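Side-chain contacts in dehydroquinate synthase (Thermus thermophilus, PDB 1UJN), which probably catalyses the conversion of 3-deoxy-D-arabino-heptulosonate 7-phosphate to dehydroquinate, an NAD- and divalent-metal-dependent step of chorismate biosynthesis: residues A[253-258]-A[275-280]; A[258-263]-A[334-339]; A[313-316]-A[320-323]. All coordinates share one frame; numbering follows the deposited sequence.

Interaction 1: A[253-258]-A[275-280]; sequences YGLLYA and RRLLLW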
ATOM      1  N   TYR A 253      24.058  -8.260 -20.482  1.00 21.08           N
ATOM      2  CA  TYR A 253      23.886  -9.324 -21.472  1.00 19.95           C
ATOM      3  C   TYR A 253      22.672  -9.019 -22.350  1.00 20.27           C
ATOM      4  O   TYR A 253      22.699  -9.247 -23.558  1.00 21.42           O
ATOM      5  CB  TYR A 253      23.685 -10.678 -20.777  1.00 21.06           C
ATOM      6  CG  TYR A 253      24.963 -11.336 -20.301  1.00 22.53           C
ATOM      7  CD1 TYR A 253      25.107 -11.751 -18.974  1.00 23.52           C
ATOM      8  CD2 TYR A 253      26.009 -11.583 -21.184  1.00 24.60           C
ATOM      9  CE1 TYR A 253      26.266 -12.403 -18.546  1.00 23.49           C
ATOM     10  CE2 TYR A 253      27.169 -12.234 -20.769  1.00 25.42           C
ATOM     11  CZ  TYR A 253      27.288 -12.643 -19.450  1.00 25.08           C
ATOM     12  OH  TYR A 253      28.423 -13.313 -19.052  1.00 27.27           O
ATOM     13  N   GLY A 254      21.614  -8.498 -21.732  1.00 19.73           N
ATOM     14  CA  GLY A 254      20.404  -8.160 -22.463  1.00 19.70           C
ATOM     15  C   GLY A 254      20.631  -7.003 -23.423  1.00 22.01           C
ATOM     16  O   GLY A 254      20.006  -6.932 -24.482  1.00 22.02           O
ATOM     17  N   LEU A 255      21.533  -6.098 -23.053  1.00 21.12           N
ATOM     18  CA  LEU A 255      21.849  -4.950 -23.901  1.00 22.05           C
ATOM     19  C   LEU A 255      22.533  -5.397 -25.186  1.00 22.81           C
ATOM     20  O   LEU A 255      22.311  -4.818 -26.254  1.00 22.97           O
ATOM     21  CB  LEU A 255      22.745  -3.965 -23.152  1.00 22.92           C
ATOM     22  CG  LEU A 255      22.063  -3.257 -21.979  1.00 23.63           C
ATOM     23  CD1 LEU A 255      23.048  -2.319 -21.300  1.00 26.55           C
ATOM     24  CD2 LEU A 255      20.862  -2.482 -22.486  1.00 26.61           C
ATOM     25  N   LEU A 256      23.373  -6.422 -25.081  1.00 23.17           N
ATOM     26  CA  LEU A 256      24.054  -6.939 -26.261  1.00 23.84           C
ATOM     27  C   LEU A 256      23.005  -7.538 -27.198  1.00 24.58           C
ATOM     28  O   LEU A 256      23.050  -7.336 -28.416  1.00 22.58           O
ATOM     29  CB  LEU A 256      25.072  -8.012 -25.871  1.00 25.19           C
ATOM     30  CG  LEU A 256      25.800  -8.682 -27.041  1.00 26.48           C
ATOM     31  CD1 LEU A 256      26.581  -7.636 -27.819  1.00 27.43           C
ATOM     32  CD2 LEU A 256      26.730  -9.760 -26.521  1.00 27.08           C
ATOM     33  N   TYR A 257      22.047  -8.261 -26.626  1.00 23.21           N
ATOM     34  CA  TYR A 257      20.997  -8.881 -27.425  1.00 22.72           C
ATOM     35  C   TYR A 257      20.159  -7.807 -28.108  1.00 22.74           C
ATOM     36  O   TYR A 257      19.848  -7.913 -29.296  1.00 23.94           O
ATOM     37  CB  TYR A 257      20.099  -9.749 -26.543  1.00 22.47           C
ATOM     38  CG  TYR A 257      19.139 -10.619 -27.325  1.00 22.95           C
ATOM     39  CD1 TYR A 257      19.604 -11.682 -28.101  1.00 24.87           C
ATOM     40  CD2 TYR A 257      17.769 -10.381 -27.288  1.00 24.15           C
ATOM     41  CE1 TYR A 257      18.717 -12.494 -28.822  1.00 26.95           C
ATOM     42  CE2 TYR A 257      16.874 -11.183 -28.006  1.00 26.10           C
ATOM     43  CZ  TYR A 257      17.356 -12.234 -28.768  1.00 27.31           C
ATOM     44  OH  TYR A 257      16.476 -13.022 -29.480  1.00 29.74           O
ATOM     45  N   ALA A 258      19.801  -6.769 -27.357  1.00 22.38           N
ATOM     46  CA  ALA A 258      19.006  -5.667 -27.894  1.00 22.72           C
ATOM     47  C   ALA A 258      19.742  -5.014 -29.056  1.00 22.63           C
ATOM     48  O   ALA A 258      19.139  -4.692 -30.088  1.00 24.61           O
ATOM     49  CB  ALA A 258      18.735  -4.635 -26.804  1.00 23.33           C
ATOM     50  N   ARG A 275      30.096  -3.847 -26.536  1.00 35.31           N
ATOM     51  CA  ARG A 275      31.203  -4.783 -26.379  1.00 38.79           C
ATOM     52  C   ARG A 275      32.163  -4.204 -25.344  1.00 39.49           C
ATOM     53  O   ARG A 275      32.625  -4.914 -24.447  1.00 39.81           O
ATOM     54  CB  ARG A 275      31.942  -5.004 -27.703  1.00 39.41           C
ATOM     55  CG  ARG A 275      31.120  -5.677 -28.791  1.00 41.67           C
ATOM     56  CD  ARG A 275      32.031  -6.306 -29.844  1.00 43.38           C
ATOM     57  NE  ARG A 275      31.299  -6.754 -31.025  1.00 45.67           N
ATOM     58  CZ  ARG A 275      31.017  -5.980 -32.069  1.00 45.87           C
ATOM     59  NH1 ARG A 275      31.408  -4.712 -32.088  1.00 46.48           N
ATOM     60  NH2 ARG A 275      30.337  -6.473 -33.094  1.00 46.90           N
ATOM     61  N   ARG A 276      32.452  -2.911 -25.473  1.00 41.16           N
ATOM     62  CA  ARG A 276      33.335  -2.222 -24.535  1.00 41.87           C
ATOM     63  C   ARG A 276      32.809  -2.398 -23.117  1.00 41.17           C
ATOM     64  O   ARG A 276      33.559  -2.739 -22.201  1.00 42.57           O
ATOM     65  CB  ARG A 276      33.412  -0.723 -24.848  1.00 43.70           C
ATOM     66  CG  ARG A 276      34.560  -0.316 -25.752  1.00 45.32           C
ATOM     67  CD  ARG A 276      34.832   1.185 -25.659  1.00 46.97           C
ATOM     68  NE  ARG A 276      33.756   2.003 -26.216  1.00 47.48           N
ATOM     69  CZ  ARG A 276      33.432   2.044 -27.507  1.00 48.72           C
ATOM     70  NH1 ARG A 276      34.099   1.309 -28.389  1.00 49.06           N
ATOM     71  NH2 ARG A 276      32.443   2.826 -27.917  1.00 48.94           N
ATOM     72  N   LEU A 277      31.514  -2.149 -22.948  1.00 38.64           N
ATOM     73  CA  LEU A 277      30.854  -2.272 -21.655  1.00 36.06           C
ATOM     74  C   LEU A 277      31.084  -3.646 -21.038  1.00 34.79           C
ATOM     75  O   LEU A 277      31.425  -3.758 -19.857  1.00 34.44           O
ATOM     76  CB  LEU A 277      29.347  -2.039 -21.808  1.00 34.03           C
ATOM     77  CG  LEU A 277      28.500  -2.310 -20.558  1.00 33.55           C
ATOM     78  CD1 LEU A 277      28.802  -1.256 -19.504  1.00 33.65           C
ATOM     79  CD2 LEU A 277      27.022  -2.293 -20.906  1.00 31.76           C
ATOM     80  N   LEU A 278      30.886  -4.687 -21.842  1.00 32.57           N
ATOM     81  CA  LEU A 278      31.049  -6.067 -21.387  1.00 31.80           C
ATOM     82  C   LEU A 278      32.475  -6.451 -21.009  1.00 33.38           C
ATOM     83  O   LEU A 278      32.680  -7.241 -20.090  1.00 31.46           O
ATOM     84  CB  LEU A 278      30.521  -7.031 -22.453  1.00 30.75           C
ATOM     85  CG  LEU A 278      28.998  -7.005 -22.638  1.00 30.48           C
ATOM     86  CD1 LEU A 278      28.606  -7.790 -23.883  1.00 30.85           C
ATOM     87  CD2 LEU A 278      28.326  -7.586 -21.403  1.00 29.48           C
ATOM     88  N   LEU A 279      33.460  -5.909 -21.721  1.00 33.88           N
ATOM     89  CA  LEU A 279      34.857  -6.214 -21.414  1.00 36.52           C
ATOM     90  C   LEU A 279      35.248  -5.543 -20.104  1.00 36.84           C
ATOM     91  O   LEU A 279      35.930  -6.130 -19.268  1.00 39.10           O
ATOM     92  CB  LEU A 279      35.772  -5.730 -22.539  1.00 38.33           C
ATOM     93  CG  LEU A 279      35.664  -6.494 -23.858  1.00 40.54           C
ATOM     94  CD1 LEU A 279      36.700  -5.961 -24.839  1.00 43.09           C
ATOM     95  CD2 LEU A 279      35.884  -7.978 -23.611  1.00 42.38           C
ATOM     96  N   TRP A 280      34.806  -4.304 -19.936  1.00 36.69           N
ATOM     97  CA  TRP A 280      35.079  -3.537 -18.730  1.00 36.36           C
ATOM     98  C   TRP A 280      34.338  -4.158 -17.545  1.00 36.19           C
ATOM     99  O   TRP A 280      34.860  -4.226 -16.432  1.00 35.54           O
ATOM    100  CB  TRP A 280      34.610  -2.097 -18.938  1.00 37.87           C
ATOM    101  CG  TRP A 280      34.601  -1.259 -17.708  1.00 38.52           C
ATOM    102  CD1 TRP A 280      35.673  -0.657 -17.115  1.00 39.10           C
ATOM    103  CD2 TRP A 280      33.457  -0.908 -16.924  1.00 37.82           C
ATOM    104  NE1 TRP A 280      35.265   0.052 -16.011  1.00 38.03           N
ATOM    105  CE2 TRP A 280      33.909  -0.085 -15.870  1.00 38.98           C
ATOM    106  CE3 TRP A 280      32.090  -1.210 -17.009  1.00 38.79           C
ATOM    107  CZ2 TRP A 280      33.044   0.445 -14.907  1.00 38.19           C
ATOM    108  CZ3 TRP A 280      31.228  -0.685 -16.054  1.00 39.51           C
ATOM    109  CH2 TRP A 280      31.710   0.135 -15.015  1.00 40.09           C
TER

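Interaction 2: A[258-263]-A[334-339]; sequences AALLGR and FAAWRE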
ATOM      1  N   ALA A 258      19.801  -6.769 -27.357  1.00 22.38           N
ATOM      2  CA  ALA A 258      19.006  -5.667 -27.894  1.00 22.72           C
ATOM      3  C   ALA A 258      19.742  -5.014 -29.056  1.00 22.63           C
ATOM      4  O   ALA A 258      19.139  -4.692 -30.088  1.00 24.61           O
ATOM      5  CB  ALA A 258      18.735  -4.635 -26.804  1.00 23.33           C
ATOM      6  N   ALA A 259      21.048  -4.823 -28.887  1.00 22.40           N
ATOM      7  CA  ALA A 259      21.867  -4.227 -29.929  1.00 23.58           C
ATOM      8  C   ALA A 259      21.828  -5.085 -31.194  1.00 24.63           C
ATOM      9  O   ALA A 259      21.783  -4.556 -32.306  1.00 25.99           O
ATOM     10  CB  ALA A 259      23.303  -4.072 -29.440  1.00 25.49           C
ATOM     11  N   LEU A 260      21.840  -6.407 -31.030  1.00 24.14           N
ATOM     12  CA  LEU A 260      21.800  -7.302 -32.184  1.00 26.34           C
ATOM     13  C   LEU A 260      20.435  -7.251 -32.874  1.00 26.98           C
ATOM     14  O   LEU A 260      20.345  -7.354 -34.100  1.00 26.86           O
ATOM     15  CB  LEU A 260      22.149  -8.734 -31.759  1.00 24.40           C
ATOM     16  CG  LEU A 260      23.618  -8.863 -31.336  1.00 26.14           C
ATOM     17  CD1 LEU A 260      23.850 -10.191 -30.629  1.00 25.25           C
ATOM     18  CD2 LEU A 260      24.521  -8.728 -32.571  1.00 28.66           C
ATOM     19  N   LEU A 261      19.375  -7.088 -32.093  1.00 26.70           N
ATOM     20  CA  LEU A 261      18.035  -6.984 -32.664  1.00 29.15           C
ATOM     21  C   LEU A 261      17.966  -5.696 -33.484  1.00 29.45           C
ATOM     22  O   LEU A 261      17.405  -5.667 -34.584  1.00 30.11           O
ATOM     23  CB  LEU A 261      16.982  -6.936 -31.559  1.00 30.73           C
ATOM     24  CG  LEU A 261      16.841  -8.184 -30.686  1.00 29.90           C
ATOM     25  CD1 LEU A 261      15.861  -7.916 -29.563  1.00 32.80           C
ATOM     26  CD2 LEU A 261      16.381  -9.355 -31.542  1.00 35.27           C
ATOM     27  N   GLY A 262      18.543  -4.630 -32.938  1.00 28.25           N
ATOM     28  CA  GLY A 262      18.540  -3.354 -33.629  1.00 28.29           C
ATOM     29  C   GLY A 262      19.295  -3.428 -34.942  1.00 29.95           C
ATOM     30  O   GLY A 262      18.862  -2.874 -35.953  1.00 29.77           O
ATOM     31  N   ARG A 263      20.428  -4.121 -34.933  1.00 29.85           N
ATOM     32  CA  ARG A 263      21.239  -4.255 -36.136  1.00 32.78           C
ATOM     33  C   ARG A 263      20.468  -4.990 -37.226  1.00 34.02           C
ATOM     34  O   ARG A 263      20.472  -4.578 -38.389  1.00 33.37           O
ATOM     35  CB  ARG A 263      22.529  -5.012 -35.822  1.00 35.35           C
ATOM     36  CG  ARG A 263      23.546  -4.999 -36.951  1.00 39.61           C
ATOM     37  CD  ARG A 263      24.731  -5.898 -36.632  1.00 42.23           C
ATOM     38  NE  ARG A 263      24.347  -7.308 -36.592  1.00 45.65           N
ATOM     39  CZ  ARG A 263      25.173  -8.303 -36.273  1.00 46.08           C
ATOM     40  NH1 ARG A 263      26.440  -8.049 -35.961  1.00 47.55           N
ATOM     41  NH2 ARG A 263      24.732  -9.553 -36.267  1.00 45.23           N
ATOM     42  N   PHE A 334      19.772 -14.532 -31.315  1.00 29.86           N
ATOM     43  CA  PHE A 334      20.263 -15.313 -30.186  1.00 31.80           C
ATOM     44  C   PHE A 334      21.514 -16.081 -30.599  1.00 32.45           C
ATOM     45  O   PHE A 334      22.477 -16.171 -29.837  1.00 30.65           O
ATOM     46  CB  PHE A 334      19.194 -16.289 -29.692  1.00 32.53           C
ATOM     47  CG  PHE A 334      19.518 -16.918 -28.363  1.00 34.92           C
ATOM     48  CD1 PHE A 334      19.589 -16.137 -27.211  1.00 34.22           C
ATOM     49  CD2 PHE A 334      19.766 -18.282 -28.264  1.00 36.71           C
ATOM     50  CE1 PHE A 334      19.902 -16.707 -25.980  1.00 35.51           C
ATOM     51  CE2 PHE A 334      20.083 -18.866 -27.033  1.00 37.54           C
ATOM     52  CZ  PHE A 334      20.151 -18.075 -25.888  1.00 36.36           C
ATOM     53  N   ALA A 335      21.497 -16.630 -31.812  1.00 32.39           N
ATOM     54  CA  ALA A 335      22.642 -17.376 -32.317  1.00 33.39           C
ATOM     55  C   ALA A 335      23.854 -16.453 -32.417  1.00 32.39           C
ATOM     56  O   ALA A 335      24.964 -16.828 -32.031  1.00 32.48           O
ATOM     57  CB  ALA A 335      22.318 -17.977 -33.685  1.00 36.19           C
ATOM     58  N   ALA A 336      23.644 -15.245 -32.936  1.00 31.56           N
ATOM     59  CA  ALA A 336      24.739 -14.285 -33.063  1.00 29.19           C
ATOM     60  C   ALA A 336      25.183 -13.833 -31.677  1.00 29.25           C
ATOM     61  O   ALA A 336      26.370 -13.611 -31.433  1.00 30.05           O
ATOM     62  CB  ALA A 336      24.298 -13.089 -33.879  1.00 28.34           C
ATOM     63  N   TRP A 337      24.213 -13.692 -30.777  1.00 28.92           N
ATOM     64  CA  TRP A 337      24.477 -13.281 -29.400  1.00 30.05           C
ATOM     65  C   TRP A 337      25.411 -14.311 -28.756  1.00 31.71           C
ATOM     66  O   TRP A 337      26.407 -13.953 -28.124  1.00 31.82           O
ATOM     67  CB  TRP A 337      23.147 -13.194 -28.646  1.00 28.37           C
ATOM     68  CG  TRP A 337      23.233 -12.842 -27.184  1.00 26.87           C
ATOM     69  CD1 TRP A 337      23.328 -11.590 -26.635  1.00 26.11           C
ATOM     70  CD2 TRP A 337      23.147 -13.756 -26.090  1.00 25.99           C
ATOM     71  NE1 TRP A 337      23.294 -11.673 -25.257  1.00 23.94           N
ATOM     72  CE2 TRP A 337      23.184 -12.992 -24.898  1.00 25.62           C
ATOM     73  CE3 TRP A 337      23.036 -15.151 -25.998  1.00 24.99           C
ATOM     74  CZ2 TRP A 337      23.112 -13.579 -23.630  1.00 25.34           C
ATOM     75  CZ3 TRP A 337      22.965 -15.735 -24.737  1.00 27.38           C
ATOM     76  CH2 TRP A 337      23.002 -14.948 -23.570  1.00 26.29           C
ATOM     77  N   ARG A 338      25.091 -15.590 -28.933  1.00 34.10           N
ATOM     78  CA  ARG A 338      25.913 -16.664 -28.380  1.00 38.12           C
ATOM     79  C   ARG A 338      27.341 -16.582 -28.914  1.00 39.67           C
ATOM     80  O   ARG A 338      28.301 -16.670 -28.151  1.00 39.87           O
ATOM     81  CB  ARG A 338      25.324 -18.034 -28.729  1.00 39.06           C
ATOM     82  CG  ARG A 338      24.086 -18.422 -27.938  1.00 41.84           C
ATOM     83  CD  ARG A 338      23.649 -19.832 -28.310  1.00 45.86           C
ATOM     84  NE  ARG A 338      24.592 -20.825 -27.805  1.00 49.02           N
ATOM     85  CZ  ARG A 338      24.599 -22.105 -28.161  1.00 49.96           C
ATOM     86  NH1 ARG A 338      23.711 -22.559 -29.034  1.00 51.24           N
ATOM     87  NH2 ARG A 338      25.499 -22.931 -27.644  1.00 50.41           N
ATOM     88  N   GLU A 339      27.480 -16.414 -30.226  1.00 41.19           N
ATOM     89  CA  GLU A 339      28.800 -16.319 -30.836  1.00 42.17           C
ATOM     90  C   GLU A 339      29.557 -15.109 -30.309  1.00 42.80           C
ATOM     91  O   GLU A 339      30.758 -15.185 -30.044  1.00 43.74           O
ATOM     92  CB  GLU A 339      28.682 -16.234 -32.362  1.00 44.69           C
ATOM     93  CG  GLU A 339      28.154 -17.504 -33.021  1.00 47.57           C
ATOM     94  CD  GLU A 339      29.022 -18.722 -32.737  1.00 50.12           C
ATOM     95  OE1 GLU A 339      30.249 -18.655 -32.973  1.00 51.00           O
ATOM     96  OE2 GLU A 339      28.475 -19.751 -32.283  1.00 51.07           O
TER

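Interaction 3: A[313-316]-A[320-323]; sequences VPLA and LVVR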
ATOM      1  N   VAL A 313      13.738  -2.203 -28.737  1.00 30.42           N
ATOM      2  CA  VAL A 313      14.827  -2.280 -29.704  1.00 30.64           C
ATOM      3  C   VAL A 313      15.477  -0.924 -29.941  1.00 30.89           C
ATOM      4  O   VAL A 313      14.809   0.030 -30.333  1.00 30.89           O
ATOM      5  CB  VAL A 313      14.317  -2.810 -31.072  1.00 31.94           C
ATOM      6  CG1 VAL A 313      15.475  -2.938 -32.054  1.00 31.11           C
ATOM      7  CG2 VAL A 313      13.625  -4.151 -30.890  1.00 31.84           C
ATOM      8  N   PRO A 314      16.793  -0.822 -29.697  1.00 30.24           N
ATOM      9  CA  PRO A 314      17.510   0.438 -29.901  1.00 31.13           C
ATOM     10  C   PRO A 314      18.016   0.524 -31.342  1.00 31.16           C
ATOM     11  O   PRO A 314      18.923  -0.210 -31.730  1.00 29.44           O
ATOM     12  CB  PRO A 314      18.648   0.339 -28.897  1.00 30.78           C
ATOM     13  CG  PRO A 314      19.009  -1.117 -28.986  1.00 29.96           C
ATOM     14  CD  PRO A 314      17.652  -1.810 -29.013  1.00 31.99           C
ATOM     15  N   LEU A 315      17.421   1.410 -32.135  1.00 32.12           N
ATOM     16  CA  LEU A 315      17.835   1.571 -33.528  1.00 33.41           C
ATOM     17  C   LEU A 315      18.985   2.564 -33.617  1.00 35.02           C
ATOM     18  O   LEU A 315      19.780   2.539 -34.560  1.00 34.74           O
ATOM     19  CB  LEU A 315      16.652   2.044 -34.376  1.00 33.21           C
ATOM     20  CG  LEU A 315      15.448   1.093 -34.395  1.00 34.68           C
ATOM     21  CD1 LEU A 315      14.334   1.692 -35.238  1.00 35.81           C
ATOM     22  CD2 LEU A 315      15.861  -0.261 -34.949  1.00 33.77           C
ATOM     23  N   ALA A 316      19.068   3.432 -32.616  1.00 35.21           N
ATOM     24  CA  ALA A 316      20.117   4.441 -32.528  1.00 36.80           C
ATOM     25  C   ALA A 316      19.990   5.058 -31.147  1.00 36.65           C
ATOM     26  O   ALA A 316      18.911   5.042 -30.557  1.00 36.24           O
ATOM     27  CB  ALA A 316      19.919   5.509 -33.601  1.00 36.42           C
ATOM     28  N   LEU A 320      14.589   4.537 -30.113  1.00 36.86           N
ATOM     29  CA  LEU A 320      14.212   3.153 -29.879  1.00 38.24           C
ATOM     30  C   LEU A 320      12.750   2.880 -30.210  1.00 38.91           C
ATOM     31  O   LEU A 320      11.926   3.796 -30.278  1.00 39.33           O
ATOM     32  CB  LEU A 320      14.467   2.776 -28.415  1.00 38.65           C
ATOM     33  CG  LEU A 320      15.904   2.788 -27.891  1.00 38.27           C
ATOM     34  CD1 LEU A 320      16.426   4.211 -27.801  1.00 39.32           C
ATOM     35  CD2 LEU A 320      15.928   2.126 -26.525  1.00 40.81           C
ATOM     36  N   VAL A 321      12.434   1.608 -30.409  1.00 37.85           N
ATOM     37  CA  VAL A 321      11.074   1.201 -30.716  1.00 39.33           C
ATOM     38  C   VAL A 321      10.690  -0.003 -29.866  1.00 39.86           C
ATOM     39  O   VAL A 321      11.548  -0.775 -29.437  1.00 39.39           O
ATOM     40  CB  VAL A 321      10.918   0.827 -32.208  1.00 38.92           C
ATOM     41  CG1 VAL A 321      11.202   2.039 -33.075  1.00 38.73           C
ATOM     42  CG2 VAL A 321      11.861  -0.318 -32.562  1.00 39.77           C
ATOM     43  N   VAL A 322       9.395  -0.142 -29.612  1.00 40.50           N
ATOM     44  CA  VAL A 322       8.876  -1.257 -28.833  1.00 42.53           C
ATOM     45  C   VAL A 322       7.922  -1.987 -29.766  1.00 42.89           C
ATOM     46  O   VAL A 322       6.973  -1.393 -30.280  1.00 43.39           O
ATOM     47  CB  VAL A 322       8.116  -0.765 -27.586  1.00 42.27           C
ATOM     48  CG1 VAL A 322       7.580  -1.953 -26.796  1.00 43.05           C
ATOM     49  CG2 VAL A 322       9.041   0.076 -26.723  1.00 42.99           C
ATOM     50  N   ARG A 323       8.178  -3.270 -29.993  1.00 43.46           N
ATOM     51  CA  ARG A 323       7.348  -4.051 -30.903  1.00 44.09           C
ATOM     52  C   ARG A 323       7.669  -5.539 -30.838  1.00 43.68           C
ATOM     53  O   ARG A 323       8.681  -5.941 -30.262  1.00 41.24           O
ATOM     54  CB  ARG A 323       7.580  -3.570 -32.337  1.00 45.69           C
ATOM     55  CG  ARG A 323       9.063  -3.448 -32.682  1.00 47.82           C
ATOM     56  CD  ARG A 323       9.327  -3.494 -34.179  1.00 49.18           C
ATOM     57  NE  ARG A 323       9.070  -4.821 -34.737  1.00 50.10           N
ATOM     58  CZ  ARG A 323       9.410  -5.198 -35.967  1.00 50.54           C
ATOM     59  NH1 ARG A 323      10.026  -4.349 -36.779  1.00 50.14           N
ATOM     60  NH2 ARG A 323       9.139  -6.427 -36.384  1.00 50.37           N
TER

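Interaction 1: A[253-258]-A[275-280]
Leu278 reaches across to Leu256 and, beside them, Leu277 meets Leu255, pinning two nearly antiparallel helices of the C-terminal, mainly helical part of the dehydroquinate synthase fold. The helix axes lie 10.0 Å apart at 161°, a separation bridged by leucine tips rather than by backbone contact. Leu278 can be followed outward. Its CB points at the helix of residues 253-258, and CB and CG serve as the arm that spans the gap. A chi1 of -69° puts CG beside the backbone N, and from there the two branches part, CD1 to Leu256 and CD2 to Tyr253. Branch CD1 settles 3.8 Å from Leu256 CD2 and 4.1 Å from Leu256 CB, the two side chains crossing at about a right angle. Branch CD2 has the backbone Tyr253 N 4.4 Å away and Tyr253 CD2 of the ring 4.6 Å away. The Tyr253 ring comes back to this neighbourhood although its CB starts out away from the partner helix; its hydroxyl is hydrogen-bonded to the carbonyl of Pro284. Leu256 also packs on Trp337 and Leu341 of helix 327-342, so its side chain is shared by two helix interfaces. On the other flank, Leu255 and Leu277 both rest on Phe175 of helix 164-181. The Leu255 side chain is about 6 Å from that of His231, a predicted zinc ligand, which places this leucine pair near, but not in, the predicted metal site. Leu255 and Leu277 likewise cross near a right angle, Leu255 CD1 standing 4.0 Å from Leu277 CD2.

Interaction 2: A[258-263]-A[334-339]
The indole of Trp337 receives Leu260 CD1 at its edge, near the ring plane, where helix 247-264 meets helix 327-342, the last helix of the chain, in a steeply inclined helix-helix packing. The guanidinium of Arg263 approaches Ala336 obliquely, its NH2 4.3 Å from Ala336 CB. One face of that guanidinium is covered from within its own helix by Leu260 CD2, 3.7 Å above the plane and over its centre. The segment axes come within 9.6 Å with their directions 129° apart. Leu260 is the wedge, its two methyls doing different work. CD2 covers the guanidinium face, while CD1 is pressed against the opposing backbone, 3.4 Å from Trp337 CA and 4.0 Å from Ala336 C. Ala336 presents only a methyl here, and Trp337 holds CG anti to its backbone N (chi1 177°); CD1 thus meets its CA and CB and only the edge of its ring. The ring is held by a hydrogen bond from NE1 to Tyr253 O and meets Tyr257 edge-to-face. Leu271 of helix 271-281 packs on Leu260 as well. The Arg263 end is the solvent-exposed margin and also touches a crystal neighbour, so its pose may owe something to the lattice. At the buried side, Leu260 CD1 reaches 3.7 Å from Trp337 CB.

Interaction 3: A[313-316]-A[320-323]
Val313 and Val321 form a hydrogen-bonded pair of a two-stranded antiparallel beta hairpin, strands 311-314 and 319-323, which stands apart from the large sheet of the enzyme. Two backbone bonds hold the pair. Val313 N donates to Val321 O at 2.7 Å, nearly straight at the hydrogen (171°). The return bond from Val321 N to Val313 O is 2.9 Å long. Val313 O has a further, weaker neighbour: Leu320 CA, 3.2 Å away, in a CA-H...O contact. Pro314 with Leu320, which follows, is the non-hydrogen-bonded pair, where the missing N-H of proline costs no cross-strand bond. Apolar contacts divide between the two faces of the hairpin. On the Pro314 face, Leu320 lays its CG against the CA-CB corner of the proline, 3.5 Å from Pro314 CA and 3.8 Å from Pro314 CB; the proline also packs on Leu229 and Leu270. On the valine face, Val321 CG2, set between its backbone N and carbonyl carbon (chi1 -63° places CG1 beside the N), lies 3.8 Å from Val313 CB. Beyond Pro314 the chain turns a corner, and Leu315 and Ala316 together face Arg319 as a classic beta bulge; the backbone of Leu315 is hydrogen-bonded to that of Glu268. From this bend Leu315 folds back across Val321 at about a right angle, its CD1 3.8 Å from Val321 CG1.

How the interactions relate
Interactions 1 and 2 use successive parts of helix 247-264, share Ala258, and have centres about 10 Å apart. Beyond the bond between Trp337 and Tyr253 they are joined by packing, with Tyr257 CE1 3.4 Å from Phe334 N. The hairpin of interaction 3 packs against the same helix, with Pro314 CD 3.4 Å from Ala258 O and Val313 CG1 3.5 Å from Gly262 CA; its second strand leads on into helix 327-342 of interaction 2. Interaction 1 comes near the predicted metal ligands, the Leu255 side chain lying about 7 Å from that of Glu173, and the Leu320 side chain of interaction 3 is about 10 Å from that of His231.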